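Local structure of peptidase, M20/M25/M40 family (Staphylococcus aureus, 4EWT) at residues 181-186 against 258-263; 298-303 against 331-336. The protein probably hydrolyses N-acyl amide bonds, as a dinuclear-metal amidohydrolase of the M20/M25/M40 peptidase family. All coordinates share one frame; numbering follows the deposited sequence.

Interactions 1 and 2 lie side by side, their centres about 9 Å apart, and share the sheet that holds strands 179-193 and 300-302. Two probable backbone hydrogen bonds join them: Gln182 O faces Leu300 N at 2.8 Å, and Val181 N faces Leu300 O at 2.8 Å. Segment 181-186 therefore has 258-263 as a partner toward one end and 298-303 toward the other. The Arg185 guanidinium carbon CZ also packs on Ser332 OG at 3.2 Å. Both contacts approach the manganese site: the Gln182 side chain is about 7 Å from a bound manganese ion, and that of Glu333, in interaction 2, about 4 Å.

Interaction 1 (181-186 against 258-263); sequences VQTGRA and DVRGLT
The backbones of Val181 and Gln182 rest on the Leu262 side chain, whose CD1 lies 3.8 Å from Gln182 C, while the amide end of Gln182 turns elsewhere, to Tyr348 and the carbonyl of Pro331. At Thr183, CG2 lies over the Leu262 backbone, and OG1, hydrogen-bonded to Pro330 O, meets Arg260 CD at 3.8 Å. Gly184 pairs with Gly261: Gly184 N gives a short 2.7 Å bond to Gly261 O, and Gly261 N returns a longer one of 3.1 Å to Gly184 O. Both glycines belong to the antiparallel pairing of strands 179-193 and 248-261, in the sheet that probably corresponds to the smaller dimerisation (lid) domain of M20 peptidases. Arg185 faces Arg260 in a non-hydrogen-bonded pair, their side chains running alongside each other. With CG anti to the backbone N (chi1 -177°), Arg185 sets its CD 3.5 Å from Arg260 NH1, over one face of that guanidinium; the two guanidinium planes are 71° apart. Each charge has a carboxylate: Arg185 bridges to Asp296, and Arg260 NH2 to Asp258 OD2 at 3.1 Å. Ala186 makes the next hydrogen-bonded pair with Val259, its N 2.9 Å from Val259 O, and their CB atoms meet on the other face of the sheet.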
loop_
_atom_site.group_PDB
_atom_site.type_symbol
_atom_site.label_atom_id
_atom_site.label_comp_id
_atom_site.label_asym_id
_atom_site.label_seq_id
_atom_site.Cartn_x
_atom_site.Cartn_y
_atom_site.Cartn_z
ATOM N N VAL A 181 -19.796 10.010 25.440
ATOM C CA VAL A 181 -21.052 9.795 24.720
ATOM C C VAL A 181 -21.025 10.333 23.277
ATOM O O VAL A 181 -21.802 9.883 22.435
ATOM C CB VAL A 181 -22.266 10.336 25.534
ATOM C CG1 VAL A 181 -22.149 11.851 25.769
ATOM C CG2 VAL A 181 -23.589 9.978 24.860
ATOM N N GLN A 182 -20.144 11.298 23.012
ATOM C CA GLN A 182 -19.924 11.827 21.657
ATOM C C GLN A 182 -18.442 12.081 21.424
ATOM O O GLN A 182 -17.718 12.418 22.349
ATOM C CB GLN A 182 -20.778 13.077 21.390
ATOM C CG GLN A 182 -22.242 12.687 21.234
ATOM C CD GLN A 182 -23.180 13.778 20.771
ATOM O OE1 GLN A 182 -24.278 13.895 21.296
ATOM N NE2 GLN A 182 -22.786 14.540 19.762
ATOM N N THR A 183 -18.006 11.895 20.183
ATOM C CA THR A 183 -16.592 11.870 19.840
ATOM C C THR A 183 -16.012 13.268 19.865
ATOM O O THR A 183 -16.712 14.239 19.620
ATOM C CB THR A 183 -16.348 11.288 18.413
ATOM O OG1 THR A 183 -17.010 12.104 17.441
ATOM C CG2 THR A 183 -16.867 9.881 18.303
ATOM N N GLY A 184 -14.726 13.360 20.181
ATOM C CA GLY A 184 -13.985 14.589 19.983
ATOM C C GLY A 184 -13.403 14.611 18.588
ATOM O O GLY A 184 -13.423 13.607 17.878
ATOM N N ARG A 185 -12.852 15.751 18.210
ATOM C CA ARG A 185 -12.500 15.985 16.828
ATOM C C ARG A 185 -11.169 16.710 16.733
ATOM O O ARG A 185 -10.868 17.596 17.559
ATOM C CB ARG A 185 -13.606 16.798 16.160
ATOM C CG ARG A 185 -13.404 17.066 14.679
ATOM C CD ARG A 185 -14.703 17.571 14.067
ATOM N NE ARG A 185 -15.067 18.858 14.637
ATOM C CZ ARG A 185 -16.268 19.423 14.534
ATOM N NH1 ARG A 185 -17.250 18.820 13.867
ATOM N NH2 ARG A 185 -16.487 20.596 15.108
ATOM N N ALA A 186 -10.366 16.318 15.741
ATOM C CA ALA A 186 -9.175 17.093 15.378
ATOM C C ALA A 186 -9.105 17.233 13.864
ATOM O O ALA A 186 -9.739 16.468 13.149
ATOM C CB ALA A 186 -7.915 16.447 15.944
ATOM N N ASP A 258 -9.513 14.742 8.791
ATOM C CA ASP A 258 -10.106 14.909 10.096
ATOM C C ASP A 258 -10.198 13.603 10.854
ATOM O O ASP A 258 -10.168 12.510 10.280
ATOM C CB ASP A 258 -11.434 15.670 10.042
ATOM C CG ASP A 258 -12.608 14.781 9.799
ATOM O OD1 ASP A 258 -12.710 14.249 8.674
ATOM O OD2 ASP A 258 -13.439 14.621 10.734
ATOM N N VAL A 259 -10.294 13.770 12.159
ATOM C CA VAL A 259 -10.035 12.750 13.140
ATOM C C VAL A 259 -11.161 12.822 14.155
ATOM O O VAL A 259 -11.556 13.916 14.579
ATOM C CB VAL A 259 -8.679 13.030 13.846
ATOM C CG1 VAL A 259 -8.597 12.325 15.185
ATOM C CG2 VAL A 259 -7.479 12.652 12.924
ATOM N N ARG A 260 -11.710 11.661 14.499
ATOM C CA ARG A 260 -12.628 11.551 15.622
ATOM C C ARG A 260 -12.109 10.492 16.572
ATOM O O ARG A 260 -11.631 9.437 16.144
ATOM C CB ARG A 260 -14.030 11.123 15.195
ATOM C CG ARG A 260 -14.573 11.759 13.959
ATOM C CD ARG A 260 -15.290 13.063 14.203
ATOM N NE ARG A 260 -15.483 13.687 12.901
ATOM C CZ ARG A 260 -16.360 14.639 12.620
ATOM N NH1 ARG A 260 -17.172 15.110 13.559
ATOM N NH2 ARG A 260 -16.426 15.106 11.379
ATOM N N GLY A 261 -12.237 10.770 17.867
ATOM C CA GLY A 261 -11.946 9.780 18.904
ATOM C C GLY A 261 -13.011 9.930 19.967
ATOM O O GLY A 261 -13.321 11.049 20.371
ATOM N N LEU A 262 -13.568 8.813 20.423
ATOM C CA LEU A 262 -14.632 8.868 21.419
ATOM C C LEU A 262 -14.100 9.223 22.825
ATOM O O LEU A 262 -14.838 9.761 23.657
ATOM C CB LEU A 262 -15.440 7.553 21.429
ATOM C CG LEU A 262 -16.571 7.400 22.460
ATOM C CD1 LEU A 262 -17.663 8.455 22.242
ATOM C CD2 LEU A 262 -17.142 5.975 22.429
ATOM N N THR A 263 -12.830 8.940 23.094
ATOM C CA THR A 263 -12.227 9.393 24.350
ATOM C C THR A 263 -11.041 10.314 24.040
ATOM O O THR A 263 -10.548 10.321 22.910
ATOM C CB THR A 263 -11.765 8.220 25.233
ATOM O OG1 THR A 263 -10.577 7.647 24.684
ATOM C CG2 THR A 263 -12.848 7.129 25.349
#

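Interaction 2 (298-303 against 331-336); sequences PALYND and PSEDFA
Ala336 points its CB toward segment 298-303, 3.6 Å from Leu300 CA and close to Pro298 O. The Pro298 ring touches the same methyl through CG. Leu300 carries the rest of the apolar contact. With CG roughly anti to the backbone N (chi1 -154°), its branch lies over the Ala336 backbone; from there CD1 runs alongside Glu333, 3.7 Å from its CG, whereas CD2 reaches the edge of the Phe335 ring, near the ring plane, 3.9 Å from CD2 of Phe335. Two waters stitch the backbones together where direct bonds are missing. One donates to both Ala299 O and Ala336 O, at 2.8 Å from the latter, and accepts from Tyr301 N; the other links Pro298 O to Glu333 N.

Further out, Glu333 bends at chi2 (61°) and returns its carboxylate to its own chain, where OE2 accepts from Phe335 N at 3.1 Å through the anti lone pair, a capping bond at the turn that leads into helix 335-341. The same oxygen forms a salt bridge with Arg76, which also binds Asp334, so one arginine steadies two consecutive acids. With its side chain about 4 Å from a manganese ion, Glu333 borders the dinuclear centre held by Cys103, His105, His164, Glu139 and His362, a two-metal site of the kind found in M20 hydrolases.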
loop_
_atom_site.group_PDB
_atom_site.type_symbol
_atom_site.label_atom_id
_atom_site.label_comp_id
_atom_site.label_asym_id
_atom_site.label_seq_id
_atom_site.Cartn_x
_atom_site.Cartn_y
_atom_site.Cartn_z
ATOM N N PRO A 298 -13.421 18.615 22.274
ATOM C CA PRO A 298 -13.106 17.382 23.003
ATOM C C PRO A 298 -14.277 16.395 22.926
ATOM O O PRO A 298 -15.395 16.788 22.569
ATOM C CB PRO A 298 -12.898 17.866 24.451
ATOM C CG PRO A 298 -13.643 19.166 24.542
ATOM C CD PRO A 298 -13.558 19.782 23.166
ATOM N N ALA A 299 -14.020 15.126 23.231
ATOM C CA ALA A 299 -15.091 14.148 23.414
ATOM C C ALA A 299 -16.040 14.579 24.535
ATOM O O ALA A 299 -15.617 15.169 25.532
ATOM C CB ALA A 299 -14.511 12.780 23.716
ATOM N N LEU A 300 -17.325 14.284 24.370
ATOM C CA LEU A 300 -18.312 14.702 25.353
ATOM C C LEU A 300 -18.396 13.646 26.444
ATOM O O LEU A 300 -18.782 12.497 26.190
ATOM C CB LEU A 300 -19.669 14.902 24.699
ATOM C CG LEU A 300 -20.639 15.873 25.359
ATOM C CD1 LEU A 300 -21.810 16.053 24.408
ATOM C CD2 LEU A 300 -21.108 15.392 26.717
ATOM N N TYR A 301 -18.013 14.044 27.649
ATOM C CA TYR A 301 -17.991 13.141 28.783
ATOM C C TYR A 301 -19.174 13.420 29.706
ATOM O O TYR A 301 -19.233 14.464 30.348
ATOM C CB TYR A 301 -16.663 13.288 29.545
ATOM C CG TYR A 301 -16.514 12.274 30.646
ATOM C CD1 TYR A 301 -16.239 10.935 30.341
ATOM C CD2 TYR A 301 -16.655 12.636 31.984
ATOM C CE1 TYR A 301 -16.102 9.992 31.334
ATOM C CE2 TYR A 301 -16.521 11.690 32.993
ATOM C CZ TYR A 301 -16.249 10.364 32.653
ATOM O OH TYR A 301 -16.113 9.404 33.622
ATOM N N ASN A 302 -20.130 12.501 29.742
ATOM C CA ASN A 302 -21.224 12.605 30.682
ATOM C C ASN A 302 -20.765 12.139 32.054
ATOM O O ASN A 302 -20.465 10.958 32.246
ATOM C CB ASN A 302 -22.439 11.810 30.213
ATOM C CG ASN A 302 -23.318 12.596 29.257
ATOM O OD1 ASN A 302 -23.142 13.798 29.069
ATOM N ND2 ASN A 302 -24.266 11.917 28.645
ATOM N N ASP A 303 -20.679 13.082 32.989
ATOM C CA ASP A 303 -20.338 12.774 34.375
ATOM C C ASP A 303 -21.226 11.641 34.895
ATOM O O ASP A 303 -22.443 11.767 34.877
ATOM C CB ASP A 303 -20.481 14.002 35.261
ATOM C CG ASP A 303 -20.142 13.706 36.719
ATOM O OD1 ASP A 303 -21.067 13.711 37.560
ATOM O OD2 ASP A 303 -18.959 13.433 37.011
ATOM N N PRO A 331 -21.523 12.188 15.985
ATOM C CA PRO A 331 -21.070 13.567 15.764
ATOM C C PRO A 331 -20.372 14.210 16.970
ATOM O O PRO A 331 -20.529 13.747 18.101
ATOM C CB PRO A 331 -22.367 14.315 15.437
ATOM C CG PRO A 331 -23.420 13.551 16.096
ATOM C CD PRO A 331 -22.991 12.112 16.097
ATOM N N SER A 332 -19.596 15.256 16.718
ATOM C CA SER A 332 -18.982 15.994 17.804
ATOM C C SER A 332 -19.948 17.104 18.198
ATOM O O SER A 332 -20.849 17.460 17.428
ATOM C CB SER A 332 -17.597 16.533 17.418
ATOM O OG SER A 332 -17.697 17.882 16.990
ATOM N N GLU A 333 -19.778 17.625 19.405
ATOM C CA GLU A 333 -20.738 18.523 20.003
ATOM C C GLU A 333 -19.955 19.437 20.938
ATOM O O GLU A 333 -19.173 18.950 21.766
ATOM C CB GLU A 333 -21.787 17.686 20.758
ATOM C CG GLU A 333 -22.660 18.422 21.750
ATOM C CD GLU A 333 -23.502 19.499 21.121
ATOM O OE1 GLU A 333 -24.259 19.178 20.179
ATOM O OE2 GLU A 333 -23.400 20.662 21.569
ATOM N N ASP A 334 -20.145 20.751 20.820
ATOM C CA ASP A 334 -19.364 21.659 21.663
ATOM C C ASP A 334 -19.852 21.801 23.106
ATOM O O ASP A 334 -19.177 22.410 23.937
ATOM C CB ASP A 334 -19.025 22.991 20.964
ATOM C CG ASP A 334 -19.972 24.125 21.310
ATOM O OD1 ASP A 334 -21.080 23.879 21.832
ATOM O OD2 ASP A 334 -19.588 25.288 21.035
ATOM N N PHE A 335 -20.990 21.184 23.408
ATOM C CA PHE A 335 -21.403 20.973 24.797
ATOM C C PHE A 335 -20.272 20.314 25.585
ATOM O O PHE A 335 -20.184 20.469 26.805
ATOM C CB PHE A 335 -22.659 20.098 24.872
ATOM C CG PHE A 335 -23.222 19.958 26.260
ATOM C CD1 PHE A 335 -24.172 20.861 26.731
ATOM C CD2 PHE A 335 -22.812 18.913 27.097
ATOM C CE1 PHE A 335 -24.698 20.750 28.005
ATOM C CE2 PHE A 335 -23.330 18.784 28.374
ATOM C CZ PHE A 335 -24.282 19.712 28.838
ATOM N N ALA A 336 -19.411 19.584 24.874
ATOM C CA ALA A 336 -18.288 18.881 25.496
ATOM C C ALA A 336 -17.371 19.806 26.284
ATOM O O ALA A 336 -16.731 19.373 27.240
ATOM C CB ALA A 336 -17.503 18.127 24.455
HETATM O O HOH W 1 -18.035 16.241 21.359
HETATM O O HOH W 2 -16.410 16.649 27.739
#